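Side-chain contacts in cobalamin biosynthesis protein (Agrobacterium tumefaciens, PDB 3BY5), which probably takes part in cobalamin (vitamin B12) biosynthesis, as a CbiG-type protein built around the C-terminal domain of that family: residues Ala29-Ala32 and Ala33-Phe37; Leu75-Val78 and Ala79-Met83. All blocks are in the same frame, centred on the assembly; numbering follows the deposited sequence.

Contact 1 (Ala29-Ala32 and Ala33-Phe37)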
loop_
_atom_site.group_PDB
_atom_site.type_symbol
_atom_site.label_atom_id
_atom_site.label_comp_id
_atom_site.label_asym_id
_atom_site.label_seq_id
_atom_site.Cartn_x
_atom_site.Cartn_y
_atom_site.Cartn_z
ATOM N N ALA A 29 -10.717 6.324 15.183
ATOM C CA ALA A 29 -9.343 6.609 15.586
ATOM C C ALA A 29 -8.594 7.538 14.625
ATOM O O ALA A 29 -7.795 8.368 15.060
ATOM C CB ALA A 29 -8.577 5.312 15.757
ATOM N N VAL A 30 -8.846 7.384 13.327
ATOM C CA VAL A 30 -8.195 8.206 12.311
ATOM C C VAL A 30 -8.776 9.621 12.332
ATOM O O VAL A 30 -8.033 10.594 12.346
ATOM C CB VAL A 30 -8.277 7.559 10.895
ATOM C CG1 VAL A 30 -7.693 8.480 9.826
ATOM C CG2 VAL A 30 -7.542 6.231 10.870
ATOM N N ARG A 31 -10.101 9.731 12.382
ATOM C CA ARG A 31 -10.760 11.038 12.426
ATOM C C ARG A 31 -10.501 11.816 13.718
ATOM O O ARG A 31 -10.466 13.048 13.701
ATOM C CB ARG A 31 -12.264 10.914 12.173
ATOM C CG ARG A 31 -12.640 10.591 10.734
ATOM C CD ARG A 31 -14.066 11.027 10.443
ATOM N NE ARG A 31 -14.722 10.170 9.453
ATOM C CZ ARG A 31 -14.692 10.364 8.135
ATOM N NH1 ARG A 31 -14.032 11.394 7.614
ATOM N NH2 ARG A 31 -15.329 9.519 7.334
ATOM N N ALA A 32 -10.316 11.097 14.825
ATOM C CA ALA A 32 -9.938 11.714 16.097
ATOM C C ALA A 32 -8.510 12.248 16.047
ATOM O O ALA A 32 -8.234 13.309 16.592
ATOM C CB ALA A 32 -10.107 10.741 17.253
ATOM N N ALA A 33 -7.619 11.507 15.387
ATOM C CA ALA A 33 -6.238 11.929 15.150
ATOM C C ALA A 33 -6.176 13.195 14.305
ATOM O O ALA A 33 -5.406 14.112 14.599
ATOM C CB ALA A 33 -5.460 10.817 14.478
ATOM N N GLU A 34 -7.001 13.234 13.263
ATOM C CA GLU A 34 -7.106 14.386 12.382
ATOM C C GLU A 34 -7.516 15.641 13.142
ATOM O O GLU A 34 -6.895 16.693 12.990
ATOM C CB GLU A 34 -8.089 14.089 11.251
ATOM C CG GLU A 34 -7.522 13.143 10.220
ATOM C CD GLU A 34 -8.474 12.855 9.090
ATOM O OE1 GLU A 34 -8.058 12.996 7.921
ATOM O OE2 GLU A 34 -9.634 12.483 9.360
ATOM N N ARG A 35 -8.543 15.509 13.978
ATOM C CA ARG A 35 -9.033 16.613 14.801
ATOM C C ARG A 35 -8.052 17.038 15.889
ATOM O O ARG A 35 -7.831 18.230 16.084
ATOM C CB ARG A 35 -10.390 16.267 15.420
ATOM C CG ARG A 35 -11.523 16.229 14.417
ATOM C CD ARG A 35 -12.883 16.148 15.093
ATOM N NE ARG A 35 -13.077 14.890 15.803
ATOM C CZ ARG A 35 -13.541 13.770 15.256
ATOM N NH1 ARG A 35 -13.872 13.731 13.969
ATOM N NH2 ARG A 35 -13.673 12.683 16.004
ATOM N N ALA A 36 -7.460 16.062 16.579
ATOM C CA ALA A 36 -6.522 16.326 17.676
ATOM C C ALA A 36 -5.229 16.990 17.241
ATOM O O ALA A 36 -4.615 17.706 18.027
ATOM C CB ALA A 36 -6.208 15.050 18.436
ATOM N N PHE A 37 -4.811 16.756 16.000
ATOM C CA PHE A 37 -3.509 17.233 15.546
ATOM C C PHE A 37 -3.572 18.280 14.437
ATOM O O PHE A 37 -2.557 18.890 14.095
ATOM C CB PHE A 37 -2.625 16.055 15.145
ATOM C CG PHE A 37 -2.331 15.110 16.280
ATOM C CD1 PHE A 37 -1.832 15.590 17.494
ATOM C CD2 PHE A 37 -2.546 13.741 16.139
ATOM C CE1 PHE A 37 -1.558 14.724 18.550
ATOM C CE2 PHE A 37 -2.270 12.863 17.186
ATOM C CZ PHE A 37 -1.775 13.357 18.397
#
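The guanidinium group of Arg35 lies with one face over the backbone of the preceding turn. Arg31 O sits over the middle of that face, 3.4 Å above the plane, and Ala32 N comes to the same face nearer its rim. The chain of Arg35 reaches this place by bending at its third torsion (chi3 -66°), which folds the planar group back along the helix. Arg35 NH1 then rests 3.7 Å from Arg31 CB. It is close to Arg31 O as well, but the angle is too poor for a hydrogen bond; Arg31 O takes its hydrogen bond from Arg35 N (3.1 Å).

The second flat group, the carboxylate of Glu34, runs alongside the side chain of Arg31, both pointing the same way, with the planes of carboxylate and guanidinium turned 38° apart. What touches is the root of the arginine: Glu34 OE2 is 3.6 Å from Arg31 CA and 3.8 Å from Arg31 CG. Arg31 NH1 stays 4.9 Å from Glu34 OE2, too far for a salt bridge, though the opposite charges may attract weakly. The other oxygen, OE1, accepts a hydrogen bond from the backbone N of Val41, which fixes the carboxylate against the chain just beyond the helix.

Further backbone bonds run from Ala33 to Ala29, from Glu34 to Val30 and from Ala36 to Ala32. On the inward side Ala29 and Ala33 offer only methyl groups to strands 112-120 and 123-129, and Phe37 extends the same face onto Ala115, Pro116 and Ile127. This is an amphipathic alpha helix with i to i+4 backbone bonds, Arg31 and Arg35 on its exposed side and apolar residues (Ala29, Val30, Ala33) inward, characteristic of the crossover helix in a beta-alpha-beta unit, here between strands 11-17 and 43-46.

Contact 2 (Leu75-Val78 and Ala79-Met83)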
loop_
_atom_site.group_PDB
_atom_site.type_symbol
_atom_site.label_atom_id
_atom_site.label_comp_id
_atom_site.label_asym_id
_atom_site.label_seq_id
_atom_site.Cartn_x
_atom_site.Cartn_y
_atom_site.Cartn_z
ATOM N N LEU A 75 10.201 -2.288 6.956
ATOM C CA LEU A 75 10.009 -1.769 8.305
ATOM C C LEU A 75 11.310 -1.751 9.069
ATOM O O LEU A 75 11.644 -0.747 9.700
ATOM C CB LEU A 75 9.013 -2.622 9.081
ATOM C CG LEU A 75 7.516 -2.509 8.803
ATOM C CD1 LEU A 75 6.775 -3.469 9.703
ATOM C CD2 LEU A 75 7.033 -1.112 9.043
ATOM N N GLU A 76 12.034 -2.868 9.013
ATOM C CA GLU A 76 13.338 -2.989 9.657
ATOM C C GLU A 76 14.340 -1.950 9.143
ATOM O O GLU A 76 15.056 -1.338 9.930
ATOM C CB GLU A 76 13.898 -4.403 9.492
ATOM C CG GLU A 76 13.245 -5.462 10.390
ATOM C CD GLU A 76 13.529 -5.279 11.882
ATOM O OE1 GLU A 76 14.580 -4.694 12.248
ATOM O OE2 GLU A 76 12.694 -5.741 12.693
ATOM N N ALA A 77 14.361 -1.749 7.829
ATOM C CA ALA A 77 15.225 -0.760 7.187
ATOM C C ALA A 77 14.976 0.645 7.714
ATOM O O ALA A 77 15.916 1.344 8.074
ATOM C CB ALA A 77 15.036 -0.797 5.678
ATOM N N VAL A 78 13.701 1.028 7.770
ATOM C CA VAL A 78 13.249 2.341 8.249
ATOM C C VAL A 78 13.613 2.561 9.714
ATOM O O VAL A 78 14.156 3.609 10.072
ATOM C CB VAL A 78 11.727 2.513 8.002
ATOM C CG1 VAL A 78 11.132 3.640 8.823
ATOM C CG2 VAL A 78 11.488 2.769 6.541
ATOM N N ALA A 79 13.345 1.551 10.541
ATOM C CA ALA A 79 13.710 1.582 11.955
ATOM C C ALA A 79 15.211 1.740 12.157
ATOM O O ALA A 79 15.638 2.492 13.029
ATOM C CB ALA A 79 13.202 0.343 12.662
ATOM N N ALA A 80 15.997 1.038 11.341
ATOM C CA ALA A 80 17.458 1.144 11.352
ATOM C C ALA A 80 17.932 2.536 10.957
ATOM O O ALA A 80 18.771 3.102 11.638
ATOM C CB ALA A 80 18.077 0.094 10.445
ATOM N N GLU A 81 17.377 3.082 9.875
ATOM C CA GLU A 81 17.684 4.443 9.404
ATOM C C GLU A 81 17.418 5.533 10.449
ATOM O O GLU A 81 18.213 6.465 10.602
ATOM C CB GLU A 81 16.898 4.763 8.125
ATOM C CG GLU A 81 17.430 4.094 6.862
ATOM C CD GLU A 81 16.360 3.890 5.790
ATOM O OE1 GLU A 81 16.457 2.894 5.041
ATOM O OE2 GLU A 81 15.422 4.716 5.692
ATOM N N THR A 82 16.311 5.399 11.176
ATOM C CA THR A 82 15.897 6.400 12.158
ATOM C C THR A 82 16.729 6.352 13.438
ATOM O O THR A 82 16.634 7.243 14.279
ATOM C CB THR A 82 14.397 6.273 12.514
ATOM O OG1 THR A 82 14.103 4.924 12.884
ATOM C CG2 THR A 82 13.527 6.672 11.335
HETATM N N MSE A 83 17.544 5.311 13.575
HETATM C CA MSE A 83 18.424 5.159 14.727
HETATM C C MSE A 83 19.880 5.466 14.398
HETATM O O MSE A 83 20.727 5.500 15.293
HETATM C CB MSE A 83 18.304 3.751 15.295
HETATM C CG MSE A 83 16.988 3.494 15.984
HETATM SE SE MSE A 83 16.742 1.616 16.393
HETATM C CE MSE A 83 18.111 1.422 17.782
#
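Val78, Ala79 and Ala77 lose the most surface to the adjoining turn, and each meets it differently. The clearest contacts of Val78 are at its carbonyl oxygen, which accepts from Thr82 N over 3.0 Å; the methyl CG2 of Thr82 lies 3.4 Å from that same Val78 O. The hydroxyl OG1 of Thr82, turned back over the helix between its own N and carbonyl carbon (chi1 52°), has two possible acceptors, Val78 O at 3.1 Å and Ala79 O at 2.9 Å, and which of them takes the proton is not settled. Either choice would keep this buried hydroxyl on the helix backbone.

The methyl of Ala79 points away from the preceding turn, yet Ala79 CB still passes 3.5 Å from Leu75 O, which accepts from Ala79 N in a nearly straight bond (168°). Ala77 O accepts from Glu81 N (2.9 Å), and Glu81 CG lies 3.4 Å from the same Ala77 O. Extended beyond CG, Glu81 brings OE1 to 4.0 Å from Ala77 CB; this carboxylate also forms a long, weak ion pair with Arg74.

This part of helix 72-84 has an exposed and a packed side. Glu76, Ala80 and Glu81 are exposed, whereas Val78 and Thr82 both pack on Leu104 of helix 98-107, Val78 reaching Ala105 too. Leu75 meets Ala102 of that helix and the loop residues Ala47 and Pro48, and Thr82 touches Pro96.

In the fold
Both contacts are i to i+4 contacts within a single helix, set in different surroundings. Contact 1 comes first along the chain, on helix 23-37, and contact 2 follows on helix 72-84; their centres are 26 Å apart, on opposite sides of the centre of the chain. The first helix packs directly on the mixed sheet, against strands 112-120 and 123-129, whereas the segments of the second meet helix 98-107 and loops. Lying about 16 Å apart at the nearest atoms, the two do not form one site; each belongs to a different helix of the same alpha/beta fold.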